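Local coordinates for protein aminoacyl-histidine dipeptidase (Vibrio alginolyticus, PDB 3MRU) that probably hydrolyses dipeptides, as a zinc-dependent metallodipeptidase of the M20C peptidase family, at residues H28-E33 with M83-N88; M124-A129 with L474-M479. All coordinates share one frame; numbering follows the deposited sequence.

Interaction 1 (H28-E33 with M83-N88)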
loop_
_atom_site.group_PDB
_atom_site.type_symbol
_atom_site.label_atom_id
_atom_site.label_comp_id
_atom_site.label_asym_id
_atom_site.label_seq_id
_atom_site.Cartn_x
_atom_site.Cartn_y
_atom_site.Cartn_z
ATOM N N HIS A 28 3.155 20.184 11.553
ATOM C CA HIS A 28 2.222 19.075 11.672
ATOM C C HIS A 28 2.686 17.656 11.246
ATOM O O HIS A 28 2.204 17.132 10.248
ATOM C CB HIS A 28 1.115 19.632 10.737
ATOM C CG HIS A 28 1.566 19.904 9.326
ATOM N ND1 HIS A 28 2.479 20.889 9.005
ATOM C CD2 HIS A 28 1.228 19.316 8.154
ATOM C CE1 HIS A 28 2.682 20.894 7.702
ATOM N NE2 HIS A 28 1.941 19.944 7.162
ATOM N N PRO A 29 3.601 17.007 12.011
ATOM C CA PRO A 29 3.955 15.628 11.650
ATOM C C PRO A 29 2.865 14.758 12.212
ATOM O O PRO A 29 2.001 15.245 12.947
ATOM C CB PRO A 29 5.233 15.348 12.438
ATOM C CG PRO A 29 5.756 16.671 12.881
ATOM C CD PRO A 29 4.573 17.572 12.970
ATOM N N SER A 30 2.907 13.474 11.873
ATOM C CA SER A 30 1.855 12.565 12.288
ATOM C C SER A 30 1.733 12.700 13.781
ATOM O O SER A 30 2.732 12.943 14.476
ATOM C CB SER A 30 2.160 11.134 11.861
ATOM O OG SER A 30 2.570 11.100 10.497
ATOM N N LYS A 31 0.499 12.613 14.259
ATOM C CA LYS A 31 0.192 12.677 15.696
ATOM C C LYS A 31 0.279 14.089 16.352
ATOM O O LYS A 31 -0.051 14.249 17.530
ATOM C CB LYS A 31 0.989 11.611 16.472
ATOM C CG LYS A 31 0.618 10.137 16.119
ATOM C CD LYS A 31 -0.646 9.640 16.863
ATOM C CE LYS A 31 -0.290 9.063 18.260
ATOM N NZ LYS A 31 -1.441 9.000 19.245
ATOM N N HIS A 32 0.674 15.109 15.581
ATOM C CA HIS A 32 0.773 16.480 16.090
ATOM C C HIS A 32 -0.069 17.457 15.289
ATOM O O HIS A 32 0.203 18.652 15.218
ATOM C CB HIS A 32 2.221 16.894 16.132
ATOM C CG HIS A 32 3.032 16.086 17.092
ATOM N ND1 HIS A 32 3.206 14.725 16.953
ATOM C CD2 HIS A 32 3.694 16.440 18.218
ATOM C CE1 HIS A 32 3.957 14.277 17.943
ATOM N NE2 HIS A 32 4.273 15.300 18.720
ATOM N N GLU A 33 -1.121 16.908 14.702
ATOM C CA GLU A 33 -2.122 17.663 13.970
ATOM C C GLU A 33 -2.727 18.832 14.737
ATOM O O GLU A 33 -2.972 19.878 14.139
ATOM C CB GLU A 33 -3.238 16.735 13.508
ATOM C CG GLU A 33 -3.181 15.341 14.136
ATOM C CD GLU A 33 -2.478 14.327 13.240
ATOM O OE1 GLU A 33 -2.439 14.527 12.001
ATOM O OE2 GLU A 33 -1.981 13.313 13.771
ATOM N N MET A 83 1.768 15.394 8.175
ATOM C CA MET A 83 2.837 15.354 7.204
ATOM C C MET A 83 3.681 14.169 7.647
ATOM O O MET A 83 3.284 13.456 8.582
ATOM C CB MET A 83 3.638 16.638 7.376
ATOM C CG MET A 83 4.969 16.694 6.697
ATOM S SD MET A 83 5.720 18.285 7.044
ATOM C CE MET A 83 4.669 19.351 6.076
ATOM N N VAL A 84 4.825 13.936 7.008
ATOM C CA VAL A 84 5.745 12.890 7.452
ATOM C C VAL A 84 7.099 13.469 7.841
ATOM O O VAL A 84 7.737 14.139 7.022
ATOM C CB VAL A 84 5.906 11.805 6.340
ATOM C CG1 VAL A 84 7.034 10.817 6.662
ATOM C CG2 VAL A 84 4.588 11.081 6.089
ATOM N N PRO A 85 7.542 13.207 9.095
ATOM C CA PRO A 85 8.787 13.779 9.618
ATOM C C PRO A 85 10.044 13.069 9.123
ATOM O O PRO A 85 10.353 11.986 9.596
ATOM C CB PRO A 85 8.637 13.602 11.130
ATOM C CG PRO A 85 7.770 12.402 11.288
ATOM C CD PRO A 85 6.862 12.349 10.094
ATOM N N GLN A 86 10.764 13.651 8.172
ATOM C CA GLN A 86 12.055 13.084 7.810
ATOM C C GLN A 86 13.011 14.181 7.452
ATOM O O GLN A 86 12.774 14.957 6.533
ATOM C CB GLN A 86 11.952 12.096 6.653
ATOM C CG GLN A 86 11.270 10.768 6.981
ATOM C CD GLN A 86 12.247 9.684 7.378
ATOM O OE1 GLN A 86 13.338 9.957 7.900
ATOM N NE2 GLN A 86 11.864 8.437 7.130
ATOM N N LYS A 87 14.125 14.204 8.143
ATOM C CA LYS A 87 15.087 15.249 7.984
ATOM C C LYS A 87 16.280 14.694 7.286
ATOM O O LYS A 87 16.499 13.505 7.235
ATOM C CB LYS A 87 15.526 15.716 9.345
ATOM C CG LYS A 87 15.855 14.538 10.225
ATOM C CD LYS A 87 15.791 13.247 9.404
ATOM C CE LYS A 87 15.896 11.989 10.260
ATOM N NZ LYS A 87 15.222 10.829 9.605
ATOM N N ASN A 88 17.056 15.597 6.739
ATOM C CA ASN A 88 18.288 15.266 6.083
ATOM C C ASN A 88 19.229 14.969 7.234
ATOM O O ASN A 88 19.125 15.590 8.301
ATOM C CB ASN A 88 18.694 16.456 5.233
ATOM C CG ASN A 88 19.567 16.078 4.080
ATOM O OD1 ASN A 88 19.655 16.815 3.101
ATOM N ND2 ASN A 88 20.234 14.932 4.182
#
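Met83 N donates to His28 O across 2.7 Å, with an N-H...O angle of 151°, and this backbone bond ties two irregular loops together. The imidazole of His28 lies aslant the Met83 side chain. CG of His28 sits between its own backbone N and carbonyl carbon (chi1 59°), which brings the ring over the methionine, with Met83 CB 3.7 Å from His28 CD2. Met83 SD stands over one face of that ring, 4.4 Å from its centroid, a Met-aromatic contact; the modelled position of the terminal methyl is doubtful. His28 ND1 is hydrogen-bonded to Ile26 O, which fixes the rotation of the imidazole. One step along, the pyrrolidines of Pro29 and Pro85 meet through their CB atoms at 4.0 Å, an apolar touch between the loops. Ser30 OG comes within 3.1 Å of Met83 O, but its hydrogen bond goes to Asp82 OD2. The loop 28-33 takes its shape from a type II turn from Pro29 to His32, closed by His32 N to Pro29 O at 3.0 Å. His32 ND1 adds a fairly straight bond to Ser30 O, 3.1 Å, roughly in the plane of its ring. Met83 directly follows the His80-Ile81-Asp82 segment, the His-x-Asp signature of M20 peptidases. His80 is a zinc ligand, and the side chain of Ser30 is about 8 Å from a bound zinc ion, so the paired loops form part of the surroundings of the M20 metal centre.

Interaction 2 (M124-A129 with L474-M479)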
loop_
_atom_site.group_PDB
_atom_site.type_symbol
_atom_site.label_atom_id
_atom_site.label_comp_id
_atom_site.label_asym_id
_atom_site.label_seq_id
_atom_site.Cartn_x
_atom_site.Cartn_y
_atom_site.Cartn_z
ATOM N N MET A 124 -4.668 19.534 0.585
ATOM C CA MET A 124 -5.522 20.179 1.590
ATOM C C MET A 124 -5.609 21.675 1.430
ATOM O O MET A 124 -6.657 22.250 1.687
ATOM C CB MET A 124 -5.103 19.804 3.015
ATOM C CG MET A 124 -3.944 20.580 3.600
ATOM S SD MET A 124 -3.733 20.187 5.371
ATOM C CE MET A 124 -5.440 20.010 5.883
ATOM N N ALA A 125 -4.504 22.296 1.019
ATOM C CA ALA A 125 -4.525 23.706 0.634
ATOM C C ALA A 125 -5.575 23.893 -0.466
ATOM O O ALA A 125 -6.418 24.795 -0.417
ATOM C CB ALA A 125 -3.166 24.146 0.155
ATOM N N SER A 126 -5.516 22.997 -1.442
ATOM C CA SER A 126 -6.521 22.885 -2.462
ATOM C C SER A 126 -7.903 22.908 -1.820
ATOM O O SER A 126 -8.734 23.740 -2.161
ATOM C CB SER A 126 -6.297 21.595 -3.239
ATOM O OG SER A 126 -7.413 21.266 -4.045
ATOM N N CYS A 127 -8.144 22.008 -0.873
ATOM C CA CYS A 127 -9.445 21.959 -0.219
ATOM C C CYS A 127 -9.798 23.322 0.319
ATOM O O CYS A 127 -10.875 23.842 0.066
ATOM C CB CYS A 127 -9.433 20.950 0.924
ATOM S SG CYS A 127 -9.767 19.262 0.412
ATOM N N LEU A 128 -8.853 23.894 1.048
ATOM C CA LEU A 128 -9.018 25.203 1.645
ATOM C C LEU A 128 -9.218 26.329 0.639
ATOM O O LEU A 128 -10.001 27.248 0.877
ATOM C CB LEU A 128 -7.817 25.506 2.509
ATOM C CG LEU A 128 -8.103 25.460 3.998
ATOM C CD1 LEU A 128 -8.984 24.289 4.375
ATOM C CD2 LEU A 128 -6.767 25.420 4.711
ATOM N N ALA A 129 -8.498 26.267 -0.471
ATOM C CA ALA A 129 -8.704 27.223 -1.543
ATOM C C ALA A 129 -10.162 27.213 -2.014
ATOM O O ALA A 129 -10.781 28.257 -2.076
ATOM C CB ALA A 129 -7.747 26.963 -2.689
ATOM N N LEU A 474 -2.595 22.406 -12.944
ATOM C CA LEU A 474 -3.418 21.339 -13.524
ATOM C C LEU A 474 -4.331 20.744 -12.475
ATOM O O LEU A 474 -5.552 20.799 -12.600
ATOM C CB LEU A 474 -2.534 20.241 -14.101
ATOM C CG LEU A 474 -2.018 20.391 -15.526
ATOM C CD1 LEU A 474 -1.811 21.839 -15.959
ATOM C CD2 LEU A 474 -0.720 19.629 -15.628
ATOM N N PHE A 475 -3.728 20.193 -11.426
ATOM C CA PHE A 475 -4.487 19.540 -10.390
ATOM C C PHE A 475 -5.685 20.418 -10.083
ATOM O O PHE A 475 -6.825 19.951 -10.071
ATOM C CB PHE A 475 -3.636 19.307 -9.142
ATOM C CG PHE A 475 -4.434 18.975 -7.933
ATOM C CD1 PHE A 475 -4.580 19.881 -6.921
ATOM C CD2 PHE A 475 -5.080 17.774 -7.820
ATOM C CE1 PHE A 475 -5.349 19.584 -5.807
ATOM C CE2 PHE A 475 -5.856 17.486 -6.696
ATOM C CZ PHE A 475 -5.980 18.390 -5.700
ATOM N N TRP A 476 -5.435 21.706 -9.887
ATOM C CA TRP A 476 -6.491 22.606 -9.457
ATOM C C TRP A 476 -7.512 22.845 -10.585
ATOM O O TRP A 476 -8.693 23.101 -10.324
ATOM C CB TRP A 476 -5.887 23.900 -8.905
ATOM C CG TRP A 476 -6.873 24.989 -8.743
ATOM C CD1 TRP A 476 -7.214 25.912 -9.684
ATOM C CD2 TRP A 476 -7.667 25.287 -7.579
ATOM N NE1 TRP A 476 -8.177 26.761 -9.186
ATOM C CE2 TRP A 476 -8.470 26.405 -7.896
ATOM C CE3 TRP A 476 -7.772 24.725 -6.300
ATOM C CZ2 TRP A 476 -9.376 26.965 -6.989
ATOM C CZ3 TRP A 476 -8.677 25.292 -5.390
ATOM C CH2 TRP A 476 -9.465 26.397 -5.746
ATOM N N ASP A 477 -7.062 22.725 -11.833
ATOM C CA ASP A 477 -7.933 22.969 -12.978
ATOM C C ASP A 477 -8.998 21.910 -13.147
ATOM O O ASP A 477 -10.136 22.239 -13.479
ATOM C CB ASP A 477 -7.134 23.111 -14.269
ATOM C CG ASP A 477 -6.527 24.489 -14.426
ATOM O OD1 ASP A 477 -7.201 25.487 -14.084
ATOM O OD2 ASP A 477 -5.371 24.575 -14.900
ATOM N N GLN A 478 -8.642 20.645 -12.933
ATOM C CA GLN A 478 -9.668 19.602 -12.901
ATOM C C GLN A 478 -10.397 19.579 -11.582
ATOM O O GLN A 478 -11.592 19.266 -11.536
ATOM C CB GLN A 478 -9.109 18.235 -13.213
ATOM C CG GLN A 478 -7.646 18.154 -12.972
ATOM C CD GLN A 478 -7.063 16.927 -13.611
ATOM O OE1 GLN A 478 -7.696 15.865 -13.600
ATOM N NE2 GLN A 478 -5.857 17.058 -14.196
ATOM N N MET A 479 -9.706 19.933 -10.509
ATOM C CA MET A 479 -10.369 20.000 -9.231
ATOM C C MET A 479 -11.533 20.982 -9.362
ATOM O O MET A 479 -12.589 20.800 -8.756
ATOM C CB MET A 479 -9.388 20.423 -8.141
ATOM C CG MET A 479 -9.475 19.611 -6.817
ATOM S SD MET A 479 -10.733 20.154 -5.607
ATOM C CE MET A 479 -12.182 19.309 -6.230
#
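Helix-on-helix packing within the alpha/beta zinc-binding domain brings Ser126 and Ala129 of helix 124-132 against Phe475, Trp476 and Met479 of helix 469-485. The axes of the two segments pass 11.2 Å apart and cross at -45°, running in broadly the same direction. Two small residues, one helical turn apart, face the larger helix, so bulk comes almost wholly from 474-479. Ser126 points between Phe475 and Met479: its CB lies at the edge of the Phe475 ring, in the ring plane, while OG is near both Phe475 CE1 and, at 3.8 Å, Met479 CG. The bend of Met479 at its second torsion (chi2 -84°) brings SD as well to 3.8 Å from Ser126 OG. With CG anti to the backbone N in both (chi1 165° and 166°), Phe475 and Trp476 extend toward helix 124-132, Phe475 to Ser126 and Trp476, through its six-membered ring, to the later turn of the partner helix. No hydrogen bond joins the segments, and the contact is chiefly van der Waals. Both helices lie on the same face of the mixed sheet, since Cys127 and Met479 each rest on Leu77 of strand 75-80. Helix 14-25 covers another flank of helix 124-132, with Leu16 against Ala125 and Ala129, and Phe453 meets the ring of Phe475. At the later turn, Trp476 CZ3 touches Ala129 CB and also presents the indole edge to Ser126 O, 3.6 Å away and near the ring plane.

Overall arrangement
Both interactions are largely buried and belong to the zinc-binding part of the chain, yet they do not touch: their centres are 22 Å apart and their nearest atoms about 6 Å. They share neighbouring elements. Strand 75-80 leads into the second loop of interaction 1, and the same strand underlies the helices of interaction 2. Helix 14-25 leads into the loop 28-33 and also packs on helix 124-132. Chemistry follows position. Beside the metal centre, loops 28-33 and 83-88 meet through a backbone bond, a sulfur-aromatic contact and polar groups. Farther from the zinc ions, segments 124-129 and 474-479 rely on side-chain packing between regular helices.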